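Local coordinates for protein cellulase (Xanthomonas axonopodis pv. citri, PDB 4W7W) that probably hydrolyses the beta-1,4-glucosidic bonds of cellulose, as a family 5 glycoside hydrolase with a (beta/alpha)8-barrel fold that binds cello-oligosaccharides, at residues 90-95 / 138-143; 64-69 / 101-106; 70-75 / 109-114. All blocks are in the same frame, centred on the assembly; numbering follows the deposited sequence.

Contact 1 (90-95 / 138-143); sequences LIKKSL and ALEFKD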
loop_
_atom_site.group_PDB
_atom_site.type_symbol
_atom_site.label_atom_id
_atom_site.label_comp_id
_atom_site.label_asym_id
_atom_site.label_seq_id
_atom_site.Cartn_x
_atom_site.Cartn_y
_atom_site.Cartn_z
ATOM N N LEU A 90 0.458 17.131 -8.701
ATOM C CA LEU A 90 0.546 15.857 -9.401
ATOM C C LEU A 90 -0.372 14.834 -8.759
ATOM O O LEU A 90 -1.059 14.071 -9.450
ATOM C CB LEU A 90 1.996 15.369 -9.424
ATOM C CG LEU A 90 2.905 16.179 -10.361
ATOM C CD1 LEU A 90 4.371 15.985 -10.013
ATOM C CD2 LEU A 90 2.661 15.806 -11.819
ATOM N N ILE A 91 -0.395 14.793 -7.419
ATOM C CA ILE A 91 -1.279 13.876 -6.710
ATOM C C ILE A 91 -2.729 14.222 -7.034
ATOM O O ILE A 91 -3.531 13.338 -7.310
ATOM C CB ILE A 91 -1.007 13.896 -5.194
ATOM C CG1 ILE A 91 0.400 13.356 -4.900
ATOM C CG2 ILE A 91 -2.054 13.106 -4.445
ATOM C CD1 ILE A 91 0.918 13.660 -3.512
ATOM N N LYS A 92 -3.072 15.504 -6.980
ATOM C CA LYS A 92 -4.444 15.925 -7.266
ATOM C C LYS A 92 -4.860 15.620 -8.700
ATOM O O LYS A 92 -6.018 15.304 -8.952
ATOM C CB LYS A 92 -4.626 17.414 -6.928
ATOM C CG LYS A 92 -4.621 17.643 -5.425
ATOM C CD LYS A 92 -4.843 19.080 -5.029
ATOM C CE LYS A 92 -4.996 19.173 -3.521
ATOM N NZ LYS A 92 -5.460 20.508 -3.074
ATOM N N LYS A 93 -3.919 15.682 -9.641
ATOM C CA LYS A 93 -4.198 15.314 -11.018
ATOM C C LYS A 93 -4.500 13.813 -11.135
ATOM O O LYS A 93 -5.445 13.408 -11.829
ATOM C CB LYS A 93 -3.014 15.732 -11.895
ATOM C CG LYS A 93 -3.134 15.402 -13.357
ATOM C CD LYS A 93 -1.976 16.006 -14.151
ATOM C CE LYS A 93 -1.955 15.543 -15.592
ATOM N NZ LYS A 93 -0.640 15.845 -16.212
ATOM N N SER A 94 -3.733 12.979 -10.440
ATOM C CA SER A 94 -4.059 11.557 -10.375
ATOM C C SER A 94 -5.434 11.316 -9.753
ATOM O O SER A 94 -6.176 10.444 -10.202
ATOM C CB SER A 94 -2.990 10.776 -9.599
ATOM O OG SER A 94 -1.749 10.781 -10.278
ATOM N N LEU A 95 -5.763 12.075 -8.709
ATOM C CA LEU A 95 -7.069 11.940 -8.089
ATOM C C LEU A 95 -8.196 12.282 -9.062
ATOM O O LEU A 95 -9.221 11.601 -9.062
ATOM C CB LEU A 95 -7.137 12.811 -6.851
ATOM C CG LEU A 95 -8.477 12.816 -6.114
ATOM C CD1 LEU A 95 -8.927 11.422 -5.697
ATOM C CD2 LEU A 95 -8.360 13.734 -4.919
ATOM N N ALA A 138 -4.184 15.263 5.243
ATOM C CA ALA A 138 -5.581 15.152 5.627
ATOM C C ALA A 138 -6.328 16.475 5.401
ATOM O O ALA A 138 -7.480 16.478 4.980
ATOM C CB ALA A 138 -5.696 14.713 7.068
ATOM N N LEU A 139 -5.683 17.605 5.687
ATOM C CA LEU A 139 -6.312 18.897 5.416
ATOM C C LEU A 139 -6.599 19.077 3.935
ATOM O O LEU A 139 -7.603 19.688 3.579
ATOM C CB LEU A 139 -5.452 20.045 5.943
ATOM C CG LEU A 139 -5.448 20.198 7.466
ATOM C CD1 LEU A 139 -4.330 21.124 7.918
ATOM C CD2 LEU A 139 -6.780 20.694 8.004
ATOM N N GLU A 140 -5.735 18.546 3.078
ATOM C CA GLU A 140 -5.938 18.662 1.638
ATOM C C GLU A 140 -7.061 17.778 1.114
ATOM O O GLU A 140 -7.760 18.155 0.182
ATOM C CB GLU A 140 -4.673 18.310 0.872
ATOM C CG GLU A 140 -3.497 19.208 1.115
ATOM C CD GLU A 140 -3.708 20.618 0.636
ATOM O OE1 GLU A 140 -4.537 20.867 -0.293
ATOM O OE2 GLU A 140 -3.004 21.495 1.198
ATOM N N PHE A 141 -7.210 16.583 1.688
ATOM C CA PHE A 141 -8.046 15.532 1.100
ATOM C C PHE A 141 -9.227 15.120 1.967
ATOM O O PHE A 141 -9.952 14.191 1.612
ATOM C CB PHE A 141 -7.176 14.319 0.739
ATOM C CG PHE A 141 -6.181 14.623 -0.340
ATOM C CD1 PHE A 141 -6.599 14.908 -1.642
ATOM C CD2 PHE A 141 -4.832 14.703 -0.055
ATOM C CE1 PHE A 141 -5.690 15.244 -2.620
ATOM C CE2 PHE A 141 -3.906 15.023 -1.041
ATOM C CZ PHE A 141 -4.341 15.280 -2.328
ATOM N N LYS A 142 -9.459 15.824 3.068
ATOM C CA LYS A 142 -10.528 15.419 3.978
ATOM C C LYS A 142 -11.894 15.401 3.314
ATOM O O LYS A 142 -12.718 14.560 3.657
ATOM C CB LYS A 142 -10.559 16.253 5.246
ATOM C CG LYS A 142 -10.659 17.727 5.000
ATOM C CD LYS A 142 -10.726 18.483 6.320
ATOM C CE LYS A 142 -12.101 18.374 6.948
ATOM N NZ LYS A 142 -13.067 19.292 6.297
ATOM N N ASP A 143 -12.128 16.287 2.356
ATOM C CA ASP A 143 -13.410 16.310 1.659
ATOM C C ASP A 143 -13.443 15.509 0.352
ATOM O O ASP A 143 -14.354 15.680 -0.455
ATOM C CB ASP A 143 -13.839 17.764 1.447
ATOM C CG ASP A 143 -13.916 18.544 2.752
ATOM O OD1 ASP A 143 -14.364 17.972 3.771
ATOM O OD2 ASP A 143 -13.526 19.729 2.764
#

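Contact 2 (64-69 / 101-106); sequences NTIRLP and NKQYLI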
loop_
_atom_site.group_PDB
_atom_site.type_symbol
_atom_site.label_atom_id
_atom_site.label_comp_id
_atom_site.label_asym_id
_atom_site.label_seq_id
_atom_site.Cartn_x
_atom_site.Cartn_y
_atom_site.Cartn_z
ATOM N N ASN A 64 -11.379 -1.028 -9.177
ATOM C CA ASN A 64 -11.900 0.212 -8.629
ATOM C C ASN A 64 -10.957 0.905 -7.685
ATOM O O ASN A 64 -11.349 1.885 -7.074
ATOM C CB ASN A 64 -13.249 -0.020 -7.941
ATOM C CG ASN A 64 -13.114 -0.730 -6.617
ATOM O OD1 ASN A 64 -12.058 -1.284 -6.311
ATOM N ND2 ASN A 64 -14.163 -0.688 -5.816
ATOM N N THR A 65 -9.709 0.435 -7.564
ATOM C CA THR A 65 -8.786 0.996 -6.583
ATOM C C THR A 65 -7.395 1.091 -7.175
ATOM O O THR A 65 -6.898 0.137 -7.772
ATOM C CB THR A 65 -8.748 0.137 -5.307
ATOM O OG1 THR A 65 -10.068 0.053 -4.764
ATOM C CG2 THR A 65 -7.860 0.740 -4.240
ATOM N N ILE A 66 -6.774 2.245 -6.980
ATOM C CA ILE A 66 -5.390 2.467 -7.372
ATOM C C ILE A 66 -4.592 2.847 -6.132
ATOM O O ILE A 66 -4.974 3.782 -5.412
ATOM C CB ILE A 66 -5.295 3.599 -8.399
ATOM C CG1 ILE A 66 -6.032 3.235 -9.695
ATOM C CG2 ILE A 66 -3.841 3.974 -8.657
ATOM C CD1 ILE A 66 -5.518 2.031 -10.434
ATOM N N ARG A 67 -3.513 2.113 -5.873
ATOM C CA ARG A 67 -2.544 2.526 -4.857
ATOM C C ARG A 67 -1.446 3.324 -5.554
ATOM O O ARG A 67 -0.902 2.866 -6.560
ATOM C CB ARG A 67 -1.996 1.310 -4.095
ATOM C CG ARG A 67 -1.022 1.664 -2.974
ATOM C CD ARG A 67 -0.814 0.475 -2.065
ATOM N NE ARG A 67 0.085 0.682 -0.938
ATOM C CZ ARG A 67 1.356 0.300 -0.880
ATOM N NH1 ARG A 67 1.998 -0.172 -1.936
ATOM N NH2 ARG A 67 1.994 0.373 0.269
ATOM N N LEU A 68 -1.180 4.517 -5.033
ATOM C CA LEU A 68 -0.274 5.473 -5.642
ATOM C C LEU A 68 0.904 5.757 -4.713
ATOM O O LEU A 68 0.817 6.600 -3.818
ATOM C CB LEU A 68 -1.010 6.769 -5.946
ATOM C CG LEU A 68 -0.194 7.821 -6.682
ATOM C CD1 LEU A 68 0.024 7.408 -8.133
ATOM C CD2 LEU A 68 -0.860 9.183 -6.606
ATOM N N PRO A 69 2.015 5.040 -4.917
ATOM C CA PRO A 69 3.243 5.370 -4.182
ATOM C C PRO A 69 3.745 6.764 -4.537
ATOM O O PRO A 69 3.752 7.145 -5.702
ATOM C CB PRO A 69 4.240 4.326 -4.706
ATOM C CG PRO A 69 3.386 3.170 -5.138
ATOM C CD PRO A 69 2.168 3.820 -5.731
ATOM N N ASN A 101 -12.840 7.817 -13.326
ATOM C CA ASN A 101 -12.969 6.400 -13.601
ATOM C C ASN A 101 -13.596 5.610 -12.453
ATOM O O ASN A 101 -13.550 4.378 -12.431
ATOM C CB ASN A 101 -11.599 5.838 -13.977
ATOM C CG ASN A 101 -11.170 6.324 -15.344
ATOM O OD1 ASN A 101 -11.577 5.758 -16.361
ATOM N ND2 ASN A 101 -10.404 7.408 -15.390
ATOM N N LYS A 102 -14.229 6.325 -11.530
ATOM C CA LYS A 102 -14.951 5.720 -10.414
ATOM C C LYS A 102 -14.050 4.817 -9.568
ATOM O O LYS A 102 -14.448 3.760 -9.077
ATOM C CB LYS A 102 -16.218 5.015 -10.881
ATOM C CG LYS A 102 -17.151 5.916 -11.688
ATOM C CD LYS A 102 -18.438 5.207 -12.065
ATOM C CE LYS A 102 -19.266 6.029 -13.041
ATOM N NZ LYS A 102 -20.628 5.458 -13.235
ATOM N N GLN A 103 -12.823 5.278 -9.369
ATOM C CA GLN A 103 -11.842 4.568 -8.548
ATOM C C GLN A 103 -11.529 5.316 -7.263
ATOM O O GLN A 103 -11.581 6.546 -7.195
ATOM C CB GLN A 103 -10.532 4.393 -9.332
ATOM C CG GLN A 103 -10.668 3.445 -10.494
ATOM C CD GLN A 103 -9.558 3.555 -11.519
ATOM O OE1 GLN A 103 -9.067 4.639 -11.806
ATOM N NE2 GLN A 103 -9.198 2.432 -12.121
ATOM N N TYR A 104 -11.149 4.533 -6.268
ATOM C CA TYR A 104 -10.531 5.031 -5.052
ATOM C C TYR A 104 -9.032 5.177 -5.265
ATOM O O TYR A 104 -8.438 4.430 -6.046
ATOM C CB TYR A 104 -10.772 4.045 -3.908
ATOM C CG TYR A 104 -12.228 3.888 -3.553
ATOM C CD1 TYR A 104 -12.840 4.745 -2.635
ATOM C CD2 TYR A 104 -13.007 2.906 -4.148
ATOM C CE1 TYR A 104 -14.179 4.616 -2.309
ATOM C CE2 TYR A 104 -14.346 2.763 -3.822
ATOM C CZ TYR A 104 -14.926 3.619 -2.900
ATOM O OH TYR A 104 -16.253 3.501 -2.553
ATOM N N LEU A 105 -8.426 6.136 -4.563
ATOM C CA LEU A 105 -7.005 6.397 -4.657
ATOM C C LEU A 105 -6.400 6.282 -3.279
ATOM O O LEU A 105 -6.731 7.053 -2.379
ATOM C CB LEU A 105 -6.774 7.788 -5.234
ATOM C CG LEU A 105 -5.310 8.115 -5.541
ATOM C CD1 LEU A 105 -4.784 7.293 -6.710
ATOM C CD2 LEU A 105 -5.129 9.605 -5.815
ATOM N N ILE A 106 -5.517 5.298 -3.112
ATOM C CA ILE A 106 -4.730 5.169 -1.885
ATOM C C ILE A 106 -3.465 6.002 -2.028
ATOM O O ILE A 106 -2.635 5.743 -2.903
ATOM C CB ILE A 106 -4.354 3.717 -1.563
ATOM C CG1 ILE A 106 -5.593 2.834 -1.408
ATOM C CG2 ILE A 106 -3.475 3.668 -0.324
ATOM C CD1 ILE A 106 -5.289 1.357 -1.496
#

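Contact 3 (70-75 / 109-114); sequences FLWERV and LHNYAT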
loop_
_atom_site.group_PDB
_atom_site.type_symbol
_atom_site.label_atom_id
_atom_site.label_comp_id
_atom_site.label_asym_id
_atom_site.label_seq_id
_atom_site.Cartn_x
_atom_site.Cartn_y
_atom_site.Cartn_z
ATOM N N PHE A 70 4.201 7.490 -3.526
ATOM C CA PHE A 70 4.944 8.724 -3.734
ATOM C C PHE A 70 5.849 8.922 -2.525
ATOM O O PHE A 70 5.715 8.233 -1.508
ATOM C CB PHE A 70 4.028 9.933 -3.952
ATOM C CG PHE A 70 3.148 10.224 -2.785
ATOM C CD1 PHE A 70 1.935 9.597 -2.692
ATOM C CD2 PHE A 70 3.532 11.088 -1.779
ATOM C CE1 PHE A 70 1.089 9.815 -1.638
ATOM C CE2 PHE A 70 2.704 11.303 -0.690
ATOM C CZ PHE A 70 1.475 10.676 -0.627
ATOM N N LEU A 71 6.825 9.811 -2.667
ATOM C CA LEU A 71 7.821 9.988 -1.603
ATOM C C LEU A 71 7.522 11.140 -0.676
ATOM O O LEU A 71 7.204 12.273 -1.096
ATOM C CB LEU A 71 9.209 10.236 -2.163
ATOM C CG LEU A 71 9.771 9.124 -3.041
ATOM C CD1 LEU A 71 11.207 9.449 -3.378
ATOM C CD2 LEU A 71 9.666 7.772 -2.346
ATOM N N TRP A 72 7.683 10.862 0.613
ATOM C CA TRP A 72 7.610 11.878 1.649
ATOM C C TRP A 72 8.516 13.063 1.320
ATOM O O TRP A 72 8.116 14.216 1.423
ATOM C CB TRP A 72 7.985 11.214 2.980
ATOM C CG TRP A 72 7.750 12.016 4.212
ATOM C CD1 TRP A 72 7.318 13.310 4.316
ATOM C CD2 TRP A 72 7.983 11.558 5.543
ATOM N NE1 TRP A 72 7.281 13.683 5.637
ATOM C CE2 TRP A 72 7.669 12.621 6.412
ATOM C CE3 TRP A 72 8.439 10.349 6.080
ATOM C CZ2 TRP A 72 7.807 12.514 7.791
ATOM C CZ3 TRP A 72 8.598 10.247 7.446
ATOM C CH2 TRP A 72 8.275 11.322 8.287
ATOM N N GLU A 73 9.739 12.777 0.886
ATOM C CA GLU A 73 10.712 13.826 0.610
ATOM C C GLU A 73 10.322 14.713 -0.555
ATOM O O GLU A 73 10.770 15.864 -0.629
ATOM C CB GLU A 73 12.075 13.218 0.319
ATOM C CG GLU A 73 12.664 12.397 1.459
ATOM C CD GLU A 73 12.265 10.926 1.467
ATOM O OE1 GLU A 73 11.315 10.512 0.768
ATOM O OE2 GLU A 73 12.888 10.161 2.233
ATOM N N ARG A 74 9.523 14.174 -1.488
ATOM C CA ARG A 74 9.090 14.938 -2.645
ATOM C C ARG A 74 7.835 15.752 -2.358
ATOM O O ARG A 74 7.692 16.849 -2.917
ATOM C CB ARG A 74 8.899 14.024 -3.862
ATOM C CG ARG A 74 10.222 13.460 -4.341
ATOM C CD ARG A 74 10.108 12.565 -5.570
ATOM N NE ARG A 74 11.448 12.181 -6.007
ATOM C CZ ARG A 74 11.801 11.001 -6.504
ATOM N NH1 ARG A 74 10.917 10.040 -6.726
ATOM N NH2 ARG A 74 13.079 10.791 -6.796
ATOM N N VAL A 75 6.947 15.263 -1.480
ATOM C CA VAL A 75 5.765 16.041 -1.146
ATOM C C VAL A 75 6.009 17.028 -0.010
ATOM O O VAL A 75 5.277 18.008 0.119
ATOM C CB VAL A 75 4.562 15.114 -0.853
ATOM C CG1 VAL A 75 4.595 14.552 0.556
ATOM C CG2 VAL A 75 3.249 15.823 -1.128
ATOM N N LEU A 109 2.380 6.751 1.180
ATOM C CA LEU A 109 3.633 7.408 1.561
ATOM C C LEU A 109 4.712 6.315 1.580
ATOM O O LEU A 109 4.801 5.527 2.528
ATOM C CB LEU A 109 3.501 8.077 2.922
ATOM C CG LEU A 109 4.636 9.054 3.252
ATOM C CD1 LEU A 109 4.514 10.329 2.436
ATOM C CD2 LEU A 109 4.611 9.378 4.734
ATOM N N HIS A 110 5.473 6.215 0.495
ATOM C CA HIS A 110 6.194 4.988 0.195
ATOM C C HIS A 110 7.606 5.032 0.765
ATOM O O HIS A 110 8.586 5.074 0.024
ATOM C CB HIS A 110 6.186 4.742 -1.306
ATOM C CG HIS A 110 6.450 3.319 -1.695
ATOM N ND1 HIS A 110 5.439 2.389 -1.821
ATOM C CD2 HIS A 110 7.595 2.677 -2.017
ATOM C CE1 HIS A 110 5.955 1.240 -2.216
ATOM N NE2 HIS A 110 7.260 1.387 -2.346
ATOM N N ASN A 111 7.692 5.026 2.103
ATOM C CA ASN A 111 8.910 5.488 2.762
ATOM C C ASN A 111 9.600 4.556 3.738
ATOM O O ASN A 111 10.655 4.919 4.242
ATOM C CB ASN A 111 8.681 6.871 3.400
ATOM C CG ASN A 111 8.997 7.963 2.439
ATOM O OD1 ASN A 111 8.223 8.222 1.508
ATOM N ND2 ASN A 111 10.185 8.532 2.568
ATOM N N TYR A 112 9.062 3.371 4.037
ATOM C CA TYR A 112 9.802 2.392 4.837
ATOM C C TYR A 112 10.183 2.924 6.223
ATOM O O TYR A 112 11.182 2.506 6.808
ATOM C CB TYR A 112 11.046 1.884 4.096
ATOM C CG TYR A 112 10.766 1.350 2.707
ATOM C CD1 TYR A 112 10.405 0.041 2.518
ATOM C CD2 TYR A 112 10.840 2.173 1.579
ATOM C CE1 TYR A 112 10.144 -0.465 1.255
ATOM C CE2 TYR A 112 10.572 1.688 0.310
ATOM C CZ TYR A 112 10.229 0.365 0.153
ATOM O OH TYR A 112 9.975 -0.124 -1.112
ATOM N N ALA A 113 9.356 3.822 6.749
ATOM C CA ALA A 113 9.595 4.490 8.023
ATOM C C ALA A 113 10.909 5.267 8.057
ATOM O O ALA A 113 11.542 5.397 9.107
ATOM C CB ALA A 113 9.478 3.510 9.189
ATOM N N THR A 114 11.260 5.846 6.912
ATOM C CA THR A 114 12.448 6.696 6.812
ATOM C C THR A 114 12.143 8.012 6.112
ATOM O O THR A 114 11.210 8.104 5.309
ATOM C CB THR A 114 13.601 6.012 6.048
ATOM O OG1 THR A 114 13.265 5.894 4.654
ATOM C CG2 THR A 114 13.937 4.677 6.630
HETATM O O HOH W 1 14.148 7.840 2.965
#

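Contact 1 (90-95 / 138-143)
In the outer helical layer of the (beta/alpha)8 barrel, helix 85-100 meets the C-terminal end of helix 127-141, and Phe141 is the side chain that bridges the two. Lys92, Ile91 and Leu95 receive it on the facing side of helix 85-100. The backbones stay well apart, the nearest CA atoms being those of Lys92 and Phe141 at 9.1 Å, and side chains fill the interval. With CG of Phe141 anti to its own carbonyl carbon (chi1 -65°), the ring reaches across and presents its CD1-CE1-CZ side to the other helix. Leu95 CD2 lies 3.8 Å from Phe141 CE1 and nearly as close to CD1, the two side chains running past each other in opposite directions. Ile91 comes in at about a right angle and sets its CG2 branch 3.8 Å from Phe141 CZ. Lys92 CG also rests near both CE1 and CZ of the ring, and the aliphatic part of the lysine thereby adds to the apolar packing. On the ring itself, CB of the preceding Glu140 sits 3.7 Å above one face, offset toward the rim.

Further inward, Phe141 also packs on Leu107 of strand 104-109 and on Val147 and Phe149 of strand 147-150, which places the ring in the layer between helices and barrel. Leu88, one turn before Lys92 on helix 85-100, touches both Glu140 and Phe141. The polar part of the contact lies at its more exposed border. From CG onward the Lys92 chain is extended, whereas the Glu140 chain bends at chi2 (-65°), and the two cross at about a right angle. Their ends form a salt bridge in which Lys92 NZ approaches Glu140 OE1 nearly along the C-O bond direction, at 3.0 Å.

Contact 2 (64-69 / 101-106)
CG1 of Ile106 stands anti to the carbonyl carbon (chi1 -59°) and carries CD1 back over the neighbouring strand to Thr65 CG2, 3.8 Å away; CG2 of the same residue, anti to the backbone N, meets Arg67 CG. Leu105 has its CG anti to the backbone N (chi1 -173°), which brings CD1 against both Ile66 CG2 and Leu68 CB, 3.9 Å from the latter. These residues belong to adjacent parallel strands, 65-70 and 104-109, of the (beta/alpha)8 barrel. Thr65, Arg67, Tyr104 and Ile106 occupy one face of the sheet, Ile66 and Leu105 the other.

Four backbone hydrogen bonds of 2.8 to 2.9 Å join the two segments: Tyr104 N to Asn64 O, Ile66 N to Tyr104 O, Ile106 N to Ile66 O and Leu68 N to Ile106 O. At the start of the ladder, Asn64 O also lies near the plane of the Tyr104 ring, at its edge, 3.5 Å from CD2. Asn64 ND2 lies 4.0 Å from Tyr104 CE2, its amide plane turned 82° to the ring.

Inside the barrel, the Arg67 guanidinium forms salt bridges with Glu222 and Glu266 and hydrogen bonds with Asn28 and Asn153. On the outer face, Ile66 packs against Phe55 of helix 52-60, to whose backbone O Gln103 NE2 is bonded; strand 24-29 flanks strand 65-70 on its other edge.

Contact 3 (70-75 / 109-114)
Hydrogen bonds centred on Asn111 join the start of helix 72-75 to the loop that follows strand 104-109. Asn111 OD1 accepts from Trp72 N at 2.8 Å, in an almost straight bond (N-H...O 175°), although the donor is tilted from the carbonyl plane. Asn111 ND2 gives one bond to Glu73 OE1, at 2.9 Å, on the syn side of the carboxylate but well out of its plane, while OE1 lies nearly in the amide plane of Asn111; another goes to Thr114 O within its own loop. With both amide ends engaged, the rotation of this group is fixed. Beside it, His110 N donates to Phe70 O at 2.9 Å, continuing the parallel strand pairing to the end of the barrel strands.

A water joins the segments as well, donating to both Glu73 OE2 and Thr114 OG1; Glu73 OE2 also accepts from Ser116 N. Thr114 OG1 in turn donates to Asn111 O, which receives Thr114 N too, tightening the loop.

Apolar packing gathers on Leu109. Its CD1 touches Trp72 CB at 3.6 Å and Phe70 CE2 at 3.7 Å, while CD2 lies 3.9 Å above one face of the indole, offset toward the rim. With chi1 at 62°, CG between the backbone N and the carbonyl carbon, the Phe70 ring lies with Leu109 CA over one face.

The His110 ring reaches into the glycan pocket, where it touches a bound glucose unit; its ND1 is hydrogen-bonded to Asp108 OD2. Behind the contact, Trp72 and Leu109 rest on Leu133 of helix 127-141, and Phe70 on Ile91 of helix 85-100.

All three contacts fall within residues 64-143, and their segments alternate along the chain. Contact 2 pairs two barrel strands; contact 3 takes up the same strands at their C-terminal ends, and contact 1 lies in the helical layer outside. Contacts 1 and 2, with centres about 12 Å apart, meet where Leu95 CA lies 3.8 Å from Leu105 CD2. Ile91 CD1 joins contact 1 to contact 3 through Val75 CG2, at 4.0 Å. Pro69 CB, 3.7 Å from His110 ND1, connects contacts 2 and 3 beside the glycan pocket. The His110 side chain is about 4 Å from a bound glucose unit and that of Arg67 about 8 Å.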